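Local atomic coordinates of iron-regulated ABC transporter siderophore-binding protein SirA (Staphylococcus aureus subsp. aureus, PDB entry 3MWF), a protein that binds the iron-loaded siderophore staphyloferrin B and probably hands it to an ABC transporter for uptake into the cell. Residues Arg23-Tyr28 with Ser80-Asp85; Asp85-Ser90 with Ala105-Thr110. One frame throughout, in Å; residues are numbered along the deposited sequence.

How the contacts relate
Both contacts lie on one mixed sheet, where strand 86-90 sits between strands 24-26 and 107-110, and they share D85 at the foot of strand 86-90. Contact 1 is partly buried: it ties the start of strand 24-26 to the loop between helix 76-81 and strand 86-90, with an arginine gripping carbonyls and a carboxylate holding a backbone N-H. Contact 2 is almost entirely buried, a parallel pairing of strands 86-90 and 107-110 in which backbone bonds and small apolar contacts do the work. The two contacts meet where V88 N approaches V25 O, at 2.9 Å, and where Y28 OH lies 2.7 Å from T110 OG1.

Contact 1. Residues Arg23-Tyr28 with Ser80-Asp85; sequences RVVTLY and SKLKPD
R23, just ahead of strand 24-26 in the parallel part of the sheet of this periplasmic-binding-protein fold, turns its guanidinium edge to the carbonyls of the loop that leads from helix 76-81 into strand 86-90. The guanidinium takes L82 O side-on with two nitrogens, NH2 at 2.7 Å and NE at 3.0 Å, with the oxygen close to the guanidinium plane. NE also donates to K83 O at 3.2 Å, coming from above that carbonyl's plane. The arginine chain runs anti at chi2 and then bends at chi3 (62°), which turns the guanidinium back to the loop. K83 has positive phi just after the helix, and the arginine holds the two successive carbonyls of L82 and K83 at this turn. Beside it, V25 CG2 lies against P84 CB at 3.7 Å and also touches L82 CD1; beyond the two segments, I104 of helix 98-104 packs on P84, and V68 on L82. The backbones are joined by D85 N donating to R23 O at 2.8 Å. The D85 carboxylate turns to two backbone N-H groups: K22 N is hydrogen-bonded to OD2 and R23 N to OD1, the latter on the syn side at 2.8 Å and 30° out of the carboxylate plane.

Contact 2. Residues Asp85-Ser90 with Ala105-Thr110; sequences DLIVAS and APTVST
A105 CB packs against the tip of I87, 3.9 Å from CD1, where the chain leaving helix 98-104 turns to run parallel to strand 86-90. This is a beta-alpha-beta crossover: strand 86-90, helices 91-94 and 98-104, then strand 107-110 at the edge of the sheet. P106 brings CD nearest to D85 O, with CG a little farther, and its carbonyl accepts from I87 N at 2.9 Å. T107 pairs with I87, and their side chains share a face with A89 and S109. T107 OG1 sits beside I87 CB and CD1 while donating back to A105 O at 2.9 Å, and CG2, anti to the backbone N, reaches A89 CB at 3.9 Å. V108 lies on the other face with V88. Its N donates to I87 O and its O accepts from A89 N at 2.8 Å. V108 CG2 meets L86 CD1 at 4.1 Å, the two side chains crossing at about a right angle, and touches V88 CG2. S109 brings its CA within 3.1 Å of A89 O in a CA-H...O contact. The pairing slackens at T110, whose N donates to A89 O over a longer 3.3 Å. T110 OG1 is hydrogen-bonded to Y28 OH and T112 O, while S90 OG caps R93 N at the next helix. L101 of helix 98-104 covers A89 and T107; on the opposite face helix 116-127 sets M123 on V88, A126 and L127 on L86, and L122 on T110, while T15 of strand 13-17 packs on P106 and V108. Strand 107-110 is outermost in the sheet, and beyond 86-90 lies strand 24-26, whose V25 forms backbone hydrogen bonds with L86 and V88.

Contact 1. Residues Arg23-Tyr28 with Ser80-Asp85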
ATOM      1  N   ARG A  23      24.087   3.498   1.175  1.00 23.39           N
ATOM      2  CA  ARG A  23      23.451   4.245   2.249  1.00 21.10           C
ATOM      3  C   ARG A  23      22.166   4.871   1.714  1.00 19.67           C
ATOM      4  O   ARG A  23      22.188   5.993   1.204  1.00 20.46           O
ATOM      5  CB  ARG A  23      24.381   5.339   2.783  1.00 21.03           C
ATOM      6  CG  ARG A  23      25.692   4.812   3.356  1.00 22.41           C
ATOM      7  CD  ARG A  23      26.541   5.952   3.915  1.00 22.91           C
ATOM      8  NE  ARG A  23      25.882   6.642   5.022  1.00 24.38           N
ATOM      9  CZ  ARG A  23      25.804   6.166   6.267  1.00 25.35           C
ATOM     10  NH1 ARG A  23      26.369   4.998   6.576  1.00 25.57           N
ATOM     11  NH2 ARG A  23      25.171   6.860   7.205  1.00 24.60           N
ATOM     12  N   VAL A  24      21.061   4.136   1.794  0.50 18.65           N
ATOM     13  CA  VAL A  24      19.804   4.597   1.203  0.50 17.56           C
ATOM     14  C   VAL A  24      18.830   5.089   2.271  0.50 17.11           C
ATOM     15  O   VAL A  24      18.746   4.506   3.361  0.50 16.72           O
ATOM     16  CB  VAL A  24      19.160   3.504   0.306  0.50 17.89           C
ATOM     17  CG1 VAL A  24      18.723   2.312   1.134  0.50 17.29           C
ATOM     18  CG2 VAL A  24      17.976   4.067  -0.491  0.50 18.39           C
ATOM     19  N   VAL A  25      18.133   6.184   1.965  1.00 16.29           N
ATOM     20  CA  VAL A  25      17.109   6.757   2.828  1.00 15.22           C
ATOM     21  C   VAL A  25      15.791   6.574   2.093  1.00 15.29           C
ATOM     22  O   VAL A  25      15.667   6.979   0.944  1.00 15.54           O
ATOM     23  CB  VAL A  25      17.377   8.240   3.141  1.00 14.63           C
ATOM     24  CG1 VAL A  25      16.155   8.896   3.798  1.00 15.48           C
ATOM     25  CG2 VAL A  25      18.617   8.363   4.050  1.00 14.79           C
ATOM     26  N   THR A  26      14.814   5.973   2.771  1.00 13.90           N
ATOM     27  CA  THR A  26      13.507   5.678   2.174  1.00 12.47           C
ATOM     28  C   THR A  26      12.451   6.566   2.781  1.00 12.08           C
ATOM     29  O   THR A  26      12.273   6.587   4.007  1.00 13.22           O
ATOM     30  CB  THR A  26      13.156   4.178   2.336  1.00 12.92           C
ATOM     31  OG1 THR A  26      13.410   3.765   3.693  1.00 12.09           O
ATOM     32  CG2 THR A  26      13.976   3.343   1.385  1.00 13.02           C
ATOM     33  N   LEU A  27      11.734   7.303   1.925  1.00 11.42           N
ATOM     34  CA  LEU A  27      10.785   8.343   2.372  1.00 10.46           C
ATOM     35  C   LEU A  27       9.313   7.969   2.272  1.00 10.69           C
ATOM     36  O   LEU A  27       8.457   8.819   2.454  1.00 11.62           O
ATOM     37  CB  LEU A  27      11.025   9.652   1.602  1.00 10.02           C
ATOM     38  CG  LEU A  27      12.450  10.213   1.790  1.00 11.53           C
ATOM     39  CD1 LEU A  27      12.563  11.545   1.066  1.00 11.47           C
ATOM     40  CD2 LEU A  27      12.778  10.413   3.263  1.00 13.25           C
ATOM     41  N   TYR A  28       9.026   6.706   1.961  1.00 10.77           N
ATOM     42  CA  TYR A  28       7.675   6.208   2.206  1.00 12.04           C
ATOM     43  C   TYR A  28       7.700   4.757   2.667  1.00 11.53           C
ATOM     44  O   TYR A  28       8.659   4.051   2.404  1.00 11.69           O
ATOM     45  CB  TYR A  28       6.769   6.407   0.984  1.00 11.34           C
ATOM     46  CG  TYR A  28       7.179   5.782  -0.314  1.00 11.88           C
ATOM     47  CD1 TYR A  28       7.992   6.489  -1.218  1.00 10.38           C
ATOM     48  CD2 TYR A  28       6.660   4.544  -0.715  1.00 11.79           C
ATOM     49  CE1 TYR A  28       8.310   5.938  -2.473  1.00 11.93           C
ATOM     50  CE2 TYR A  28       6.989   3.981  -1.952  1.00 12.63           C
ATOM     51  CZ  TYR A  28       7.781   4.704  -2.836  1.00 12.78           C
ATOM     52  OH  TYR A  28       8.108   4.190  -4.071  1.00 14.33           O
ATOM     53  N   SER A  80      20.125  14.774   5.580  1.00 19.02           N
ATOM     54  CA  SER A  80      21.466  15.276   5.242  1.00 20.62           C
ATOM     55  C   SER A  80      22.551  14.678   6.147  1.00 20.80           C
ATOM     56  O   SER A  80      23.620  14.282   5.665  1.00 20.73           O
ATOM     57  CB  SER A  80      21.507  16.793   5.351  1.00 21.46           C
ATOM     58  OG  SER A  80      22.768  17.247   4.881  1.00 25.00           O
ATOM     59  N   LYS A  81      22.258  14.611   7.450  1.00 21.49           N
ATOM     60  CA  LYS A  81      23.207  14.097   8.447  1.00 21.94           C
ATOM     61  C   LYS A  81      23.599  12.649   8.270  1.00 21.96           C
ATOM     62  O   LYS A  81      24.658  12.217   8.743  1.00 21.45           O
ATOM     63  CB  LYS A  81      22.691  14.337   9.868  1.00 22.77           C
ATOM     64  CG  LYS A  81      22.804  15.795  10.265  1.00 25.89           C
ATOM     65  CD  LYS A  81      22.485  16.039  11.734  1.00 31.09           C
ATOM     66  CE  LYS A  81      21.019  16.329  11.959  1.00 31.98           C
ATOM     67  NZ  LYS A  81      20.693  16.507  13.414  1.00 33.46           N
ATOM     68  N   LEU A  82      22.753  11.883   7.585  1.00 21.06           N
ATOM     69  CA  LEU A  82      23.050  10.500   7.322  1.00 20.79           C
ATOM     70  C   LEU A  82      24.017  10.277   6.173  1.00 21.06           C
ATOM     71  O   LEU A  82      24.468   9.160   5.972  1.00 21.37           O
ATOM     72  CB  LEU A  82      21.759   9.702   7.107  1.00 20.41           C
ATOM     73  CG  LEU A  82      20.924   9.625   8.381  1.00 20.61           C
ATOM     74  CD1 LEU A  82      19.507   9.112   8.018  1.00 21.11           C
ATOM     75  CD2 LEU A  82      21.604   8.718   9.381  1.00 22.77           C
ATOM     76  N   LYS A  83      24.331  11.338   5.426  1.00 21.37           N
ATOM     77  CA  LYS A  83      25.215  11.222   4.257  1.00 21.83           C
ATOM     78  C   LYS A  83      24.776  10.069   3.353  1.00 21.05           C
ATOM     79  O   LYS A  83      25.534   9.122   3.072  1.00 20.59           O
ATOM     80  CB  LYS A  83      26.675  11.065   4.716  1.00 23.43           C
ATOM     81  CG  LYS A  83      27.206  12.295   5.391  1.00 25.76           C
ATOM     82  CD  LYS A  83      28.742  12.225   5.459  1.00 31.65           C
ATOM     83  CE  LYS A  83      29.354  13.605   5.607  1.00 34.54           C
ATOM     84  NZ  LYS A  83      29.003  14.163   6.936  1.00 36.32           N
ATOM     85  N   PRO A  84      23.510  10.118   2.896  1.00 19.81           N
ATOM     86  CA  PRO A  84      23.039   9.039   2.039  1.00 18.93           C
ATOM     87  C   PRO A  84      23.669   9.122   0.653  1.00 18.68           C
ATOM     88  O   PRO A  84      24.129  10.196   0.237  1.00 19.14           O
ATOM     89  CB  PRO A  84      21.536   9.306   1.930  1.00 18.63           C
ATOM     90  CG  PRO A  84      21.378  10.752   2.211  1.00 18.28           C
ATOM     91  CD  PRO A  84      22.555  11.231   3.004  1.00 19.93           C
ATOM     92  N   ASP A  85      23.714   7.998  -0.031  1.00 18.90           N
ATOM     93  CA  ASP A  85      24.074   8.004  -1.442  1.00 20.09           C
ATOM     94  C   ASP A  85      22.870   7.788  -2.364  1.00 18.56           C
ATOM     95  O   ASP A  85      23.006   7.866  -3.588  1.00 18.78           O
ATOM     96  CB  ASP A  85      25.245   7.058  -1.754  1.00 20.81           C
ATOM     97  CG  ASP A  85      25.093   5.689  -1.171  1.00 24.90           C
ATOM     98  OD1 ASP A  85      23.953   5.223  -0.964  1.00 27.09           O
ATOM     99  OD2 ASP A  85      26.137   5.037  -0.936  1.00 26.45           O
TER

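Contact 2. Residues Asp85-Ser90 with Ala105-Thr110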
ATOM      1  N   ASP A  85      23.714   7.998  -0.031  1.00 18.90           N
ATOM      2  CA  ASP A  85      24.074   8.004  -1.442  1.00 20.09           C
ATOM      3  C   ASP A  85      22.870   7.788  -2.364  1.00 18.56           C
ATOM      4  O   ASP A  85      23.006   7.866  -3.588  1.00 18.78           O
ATOM      5  CB  ASP A  85      25.245   7.058  -1.754  1.00 20.81           C
ATOM      6  CG  ASP A  85      25.093   5.689  -1.171  1.00 24.90           C
ATOM      7  OD1 ASP A  85      23.953   5.223  -0.964  1.00 27.09           O
ATOM      8  OD2 ASP A  85      26.137   5.037  -0.936  1.00 26.45           O
ATOM      9  N   LEU A  86      21.697   7.535  -1.775  1.00 17.51           N
ATOM     10  CA  LEU A  86      20.460   7.398  -2.543  1.00 16.48           C
ATOM     11  C   LEU A  86      19.275   7.732  -1.650  1.00 16.50           C
ATOM     12  O   LEU A  86      19.209   7.265  -0.495  1.00 15.91           O
ATOM     13  CB  LEU A  86      20.302   5.970  -3.073  1.00 17.29           C
ATOM     14  CG  LEU A  86      19.040   5.691  -3.907  1.00 18.60           C
ATOM     15  CD1 LEU A  86      19.059   6.526  -5.207  1.00 19.58           C
ATOM     16  CD2 LEU A  86      18.929   4.215  -4.203  1.00 20.02           C
ATOM     17  N   ILE A  87      18.376   8.567  -2.161  1.00 15.04           N
ATOM     18  CA  ILE A  87      17.112   8.852  -1.476  1.00 14.93           C
ATOM     19  C   ILE A  87      15.987   8.340  -2.357  1.00 14.99           C
ATOM     20  O   ILE A  87      15.979   8.599  -3.554  1.00 14.88           O
ATOM     21  CB  ILE A  87      16.945  10.357  -1.188  1.00 14.61           C
ATOM     22  CG1 ILE A  87      18.099  10.822  -0.283  1.00 14.83           C
ATOM     23  CG2 ILE A  87      15.531  10.680  -0.581  1.00 14.50           C
ATOM     24  CD1 ILE A  87      18.256  12.345  -0.259  1.00 14.37           C
ATOM     25  N   VAL A  88      15.033   7.606  -1.767  1.00 14.65           N
ATOM     26  CA  VAL A  88      13.870   7.149  -2.535  1.00 14.86           C
ATOM     27  C   VAL A  88      12.648   7.954  -2.047  1.00 14.78           C
ATOM     28  O   VAL A  88      12.267   7.900  -0.862  1.00 14.52           O
ATOM     29  CB  VAL A  88      13.595   5.609  -2.372  1.00 15.10           C
ATOM     30  CG1 VAL A  88      12.375   5.172  -3.191  1.00 15.56           C
ATOM     31  CG2 VAL A  88      14.815   4.780  -2.802  1.00 16.87           C
ATOM     32  N   ALA A  89      12.059   8.710  -2.971  1.00 13.38           N
ATOM     33  CA  ALA A  89      11.012   9.681  -2.660  1.00 13.12           C
ATOM     34  C   ALA A  89       9.794   9.327  -3.498  1.00 12.65           C
ATOM     35  O   ALA A  89       9.856   8.394  -4.297  1.00 12.70           O
ATOM     36  CB  ALA A  89      11.473  11.113  -3.007  1.00 13.92           C
ATOM     37  N   SER A  90       8.710  10.063  -3.275  1.00 12.67           N
ATOM     38  CA  SER A  90       7.501   9.952  -4.106  1.00 12.70           C
ATOM     39  C   SER A  90       7.050  11.357  -4.508  1.00 13.61           C
ATOM     40  O   SER A  90       7.265  12.333  -3.766  1.00 13.22           O
ATOM     41  CB  SER A  90       6.378   9.226  -3.332  1.00 11.83           C
ATOM     42  OG  SER A  90       5.904  10.005  -2.235  1.00 11.40           O
ATOM     43  N   ALA A 105      21.515  14.148  -2.019  1.00 17.29           N
ATOM     44  CA  ALA A 105      21.958  12.935  -2.653  1.00 18.02           C
ATOM     45  C   ALA A 105      21.108  12.642  -3.883  1.00 17.70           C
ATOM     46  O   ALA A 105      19.982  13.157  -3.981  1.00 18.27           O
ATOM     47  CB  ALA A 105      21.859  11.749  -1.670  1.00 18.05           C
ATOM     48  N   PRO A 106      21.614  11.792  -4.799  1.00 18.02           N
ATOM     49  CA  PRO A 106      20.797  11.364  -5.932  1.00 17.58           C
ATOM     50  C   PRO A 106      19.474  10.840  -5.392  1.00 17.04           C
ATOM     51  O   PRO A 106      19.464  10.022  -4.456  1.00 16.11           O
ATOM     52  CB  PRO A 106      21.608  10.216  -6.535  1.00 17.79           C
ATOM     53  CG  PRO A 106      23.030  10.554  -6.191  1.00 18.69           C
ATOM     54  CD  PRO A 106      22.927  11.120  -4.798  1.00 17.67           C
ATOM     55  N   THR A 107      18.386  11.349  -5.956  1.00 15.52           N
ATOM     56  CA  THR A 107      17.056  11.062  -5.442  1.00 15.84           C
ATOM     57  C   THR A 107      16.218  10.515  -6.598  1.00 16.12           C
ATOM     58  O   THR A 107      16.157  11.120  -7.683  1.00 16.14           O
ATOM     59  CB  THR A 107      16.385  12.332  -4.896  1.00 15.53           C
ATOM     60  OG1 THR A 107      17.128  12.828  -3.787  1.00 15.23           O
ATOM     61  CG2 THR A 107      14.935  12.031  -4.428  1.00 15.40           C
ATOM     62  N   VAL A 108      15.595   9.365  -6.370  1.00 15.66           N
ATOM     63  CA  VAL A 108      14.687   8.793  -7.376  1.00 15.30           C
ATOM     64  C   VAL A 108      13.287   8.761  -6.785  1.00 15.25           C
ATOM     65  O   VAL A 108      13.121   8.673  -5.565  1.00 15.03           O
ATOM     66  CB  VAL A 108      15.150   7.397  -7.848  1.00 15.64           C
ATOM     67  CG1 VAL A 108      16.536   7.518  -8.492  1.00 16.05           C
ATOM     68  CG2 VAL A 108      15.214   6.391  -6.663  1.00 15.55           C
ATOM     69  N   SER A 109      12.266   8.892  -7.637  0.50 15.35           N
ATOM     70  CA  SER A 109      10.875   9.082  -7.156  0.50 15.12           C
ATOM     71  C   SER A 109       9.851   8.286  -7.976  0.50 14.97           C
ATOM     72  O   SER A 109       9.872   8.344  -9.209  0.50 14.12           O
ATOM     73  CB  SER A 109      10.518  10.573  -7.237  0.50 15.56           C
ATOM     74  OG  SER A 109       9.231  10.856  -6.691  0.50 16.21           O
ATOM     75  N   THR A 110       8.955   7.552  -7.306  1.00 14.52           N
ATOM     76  CA  THR A 110       7.784   6.981  -7.976  1.00 14.17           C
ATOM     77  C   THR A 110       6.677   8.014  -7.889  1.00 14.55           C
ATOM     78  O   THR A 110       6.762   8.978  -7.136  1.00 14.86           O
ATOM     79  CB  THR A 110       7.276   5.748  -7.238  1.00 14.43           C
ATOM     80  OG1 THR A 110       7.210   6.076  -5.836  1.00 14.60           O
ATOM     81  CG2 THR A 110       8.222   4.546  -7.435  1.00 15.80           C
TER